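Local coordinates for cytochrome c, 1 heme-binding site (Geobacter sulfurreducens, PDB 4RLR), which is a low-potential monoheme cytochrome, essential for accepting electrons from an electrode, that probably carries electrons through its heme, at residues Lys10-Val15 / Ala100-Trp105. Sequence-based numbering, arbitrary orientation.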
loop_
_atom_site.group_PDB
_atom_site.type_symbol
_atom_site.label_atom_id
_atom_site.label_comp_id
_atom_site.label_asym_id
_atom_site.label_seq_id
_atom_site.Cartn_x
_atom_site.Cartn_y
_atom_site.Cartn_z
ATOM N N LYS A 10 -6.996 7.598 -3.730
ATOM C CA LYS A 10 -6.266 8.805 -3.351
ATOM C C LYS A 10 -6.946 9.596 -2.201
ATOM O O LYS A 10 -6.277 10.039 -1.279
ATOM C CB LYS A 10 -6.023 9.673 -4.583
ATOM C CG LYS A 10 -5.567 11.067 -4.314
ATOM C CD LYS A 10 -5.344 11.801 -5.635
ATOM C CE LYS A 10 -4.917 13.251 -5.417
ATOM N NZ LYS A 10 -3.785 13.367 -4.423
ATOM N N PRO A 11 -8.279 9.752 -2.251
ATOM C CA PRO A 11 -8.955 10.382 -1.116
ATOM C C PRO A 11 -8.627 9.700 0.234
ATOM O O PRO A 11 -8.319 10.410 1.186
ATOM C CB PRO A 11 -10.435 10.219 -1.469
ATOM C CG PRO A 11 -10.465 10.151 -2.933
ATOM C CD PRO A 11 -9.232 9.364 -3.299
ATOM N N ILE A 12 -8.642 8.361 0.289
ATOM C CA ILE A 12 -8.292 7.638 1.509
ATOM C C ILE A 12 -6.822 7.855 1.848
ATOM O O ILE A 12 -6.483 8.229 2.965
ATOM C CB ILE A 12 -8.558 6.098 1.386
ATOM C CG1 ILE A 12 -10.052 5.836 1.167
ATOM C CG2 ILE A 12 -8.093 5.372 2.623
ATOM C CD1 ILE A 12 -10.369 4.447 0.728
ATOM N N PHE A 13 -5.954 7.615 0.868
ATOM C CA PHE A 13 -4.529 7.723 1.093
ATOM C C PHE A 13 -4.150 9.101 1.609
ATOM O O PHE A 13 -3.350 9.208 2.533
ATOM C CB PHE A 13 -3.742 7.407 -0.185
ATOM C CG PHE A 13 -2.278 7.297 0.056
ATOM C CD1 PHE A 13 -1.477 8.430 0.035
ATOM C CD2 PHE A 13 -1.712 6.077 0.363
ATOM C CE1 PHE A 13 -0.119 8.349 0.294
ATOM C CE2 PHE A 13 -0.350 5.977 0.631
ATOM C CZ PHE A 13 0.446 7.136 0.605
ATOM N N ASP A 14 -4.696 10.157 1.004
ATOM C CA ASP A 14 -4.375 11.527 1.434
ATOM C C ASP A 14 -4.664 11.797 2.905
ATOM O O ASP A 14 -3.962 12.572 3.534
ATOM C CB ASP A 14 -5.086 12.566 0.557
ATOM C CG ASP A 14 -4.449 12.673 -0.839
ATOM O OD1 ASP A 14 -3.347 12.114 -1.011
ATOM O OD2 ASP A 14 -5.016 13.324 -1.743
ATOM N N VAL A 15 -5.707 11.177 3.441
ATOM C CA VAL A 15 -6.042 11.303 4.845
ATOM C C VAL A 15 -5.193 10.363 5.695
ATOM O O VAL A 15 -4.530 10.795 6.629
ATOM C CB VAL A 15 -7.547 10.973 5.131
ATOM C CG1 VAL A 15 -7.817 10.913 6.632
ATOM C CG2 VAL A 15 -8.449 11.986 4.525
ATOM N N ALA A 100 -11.590 -2.846 2.036
ATOM C CA ALA A 100 -12.361 -3.433 0.964
ATOM C C ALA A 100 -12.161 -2.625 -0.323
ATOM O O ALA A 100 -12.155 -3.195 -1.400
ATOM C CB ALA A 100 -13.845 -3.536 1.349
ATOM N N VAL A 101 -11.955 -1.313 -0.184
ATOM C CA VAL A 101 -11.685 -0.432 -1.316
ATOM C C VAL A 101 -10.309 -0.745 -1.913
ATOM O O VAL A 101 -10.159 -0.806 -3.141
ATOM C CB VAL A 101 -11.779 1.058 -0.893
ATOM C CG1 VAL A 101 -11.502 2.002 -2.050
ATOM C CG2 VAL A 101 -13.168 1.379 -0.279
ATOM N N PHE A 102 -9.311 -0.978 -1.068
ATOM C CA PHE A 102 -7.991 -1.336 -1.580
ATOM C C PHE A 102 -7.987 -2.699 -2.287
ATOM O O PHE A 102 -7.288 -2.869 -3.280
ATOM C CB PHE A 102 -6.924 -1.330 -0.479
ATOM C CG PHE A 102 -6.354 0.027 -0.171
ATOM C CD1 PHE A 102 -6.971 0.852 0.763
ATOM C CD2 PHE A 102 -5.193 0.462 -0.772
ATOM C CE1 PHE A 102 -6.444 2.087 1.072
ATOM C CE2 PHE A 102 -4.646 1.691 -0.477
ATOM C CZ PHE A 102 -5.275 2.514 0.448
ATOM N N LYS A 103 -8.750 -3.673 -1.796
ATOM C CA LYS A 103 -8.761 -4.999 -2.458
ATOM C C LYS A 103 -9.403 -4.916 -3.852
ATOM O O LYS A 103 -8.980 -5.590 -4.809
ATOM C CB LYS A 103 -9.465 -6.052 -1.608
ATOM C CG LYS A 103 -8.830 -6.298 -0.231
ATOM C CD LYS A 103 -9.184 -7.667 0.319
ATOM C CE LYS A 103 -8.349 -8.042 1.542
ATOM N NZ LYS A 103 -8.889 -9.260 2.215
ATOM N N ALA A 104 -10.424 -4.079 -3.972
ATOM C CA ALA A 104 -11.072 -3.866 -5.269
ATOM C C ALA A 104 -10.133 -3.184 -6.235
ATOM O O ALA A 104 -10.110 -3.485 -7.422
ATOM C CB ALA A 104 -12.312 -3.039 -5.107
ATOM N N TRP A 105 -9.350 -2.248 -5.733
ATOM C CA TRP A 105 -8.465 -1.502 -6.602
ATOM C C TRP A 105 -7.337 -2.403 -7.092
ATOM O O TRP A 105 -6.976 -2.403 -8.264
ATOM C CB TRP A 105 -7.893 -0.306 -5.843
ATOM C CG TRP A 105 -6.899 0.476 -6.642
ATOM C CD1 TRP A 105 -7.116 1.084 -7.834
ATOM C CD2 TRP A 105 -5.533 0.729 -6.302
ATOM N NE1 TRP A 105 -5.961 1.695 -8.274
ATOM C CE2 TRP A 105 -4.977 1.503 -7.343
ATOM C CE3 TRP A 105 -4.724 0.386 -5.214
ATOM C CZ2 TRP A 105 -3.653 1.938 -7.329
ATOM C CZ3 TRP A 105 -3.411 0.825 -5.200
ATOM C CH2 TRP A 105 -2.890 1.588 -6.249
#
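Val101 meets Ile12 through apolar branches alone: Val101 CG1 lies 3.9 Å from Ile12 CD1, and Val101 CB is scarcely farther from the same methyl. Of the CA atoms in residues 10-15 and 100-105, those of Ile12 and Val101 are nearest, 9.2 Å apart. On Ile12, CG1 stands anti to the carbonyl carbon (chi1 -63°) and the chain runs on extended, which carries CD1 across to the valine, while CG2 remains for the next partner. That partner is Phe102, whose CE1 lies 4.0 Å from Ile12 CG2. The methyl sits at the ring edge, near the ring plane, so the contact is not a stacking of CG2 over the face. With CG anti to its own carbonyl carbon (chi1 -83°), the phenyl end comes nearer to residues 10-15 than the CB direction alone would indicate. No hydrogen bond or salt bridge joins the segments, and 157 Å² is buried between them. Phe102 approaches the heme to about 5 Å between nearest side-chain and ligand atoms. The contact packs helix 5-16 against helix 92-106, consistent with the first helix packing on a late one in cytochromes c, although here helix 119-123 follows; the Phe102 side chain also touches Leu70 of helix 65-70 and Ile9 of helix 5-16.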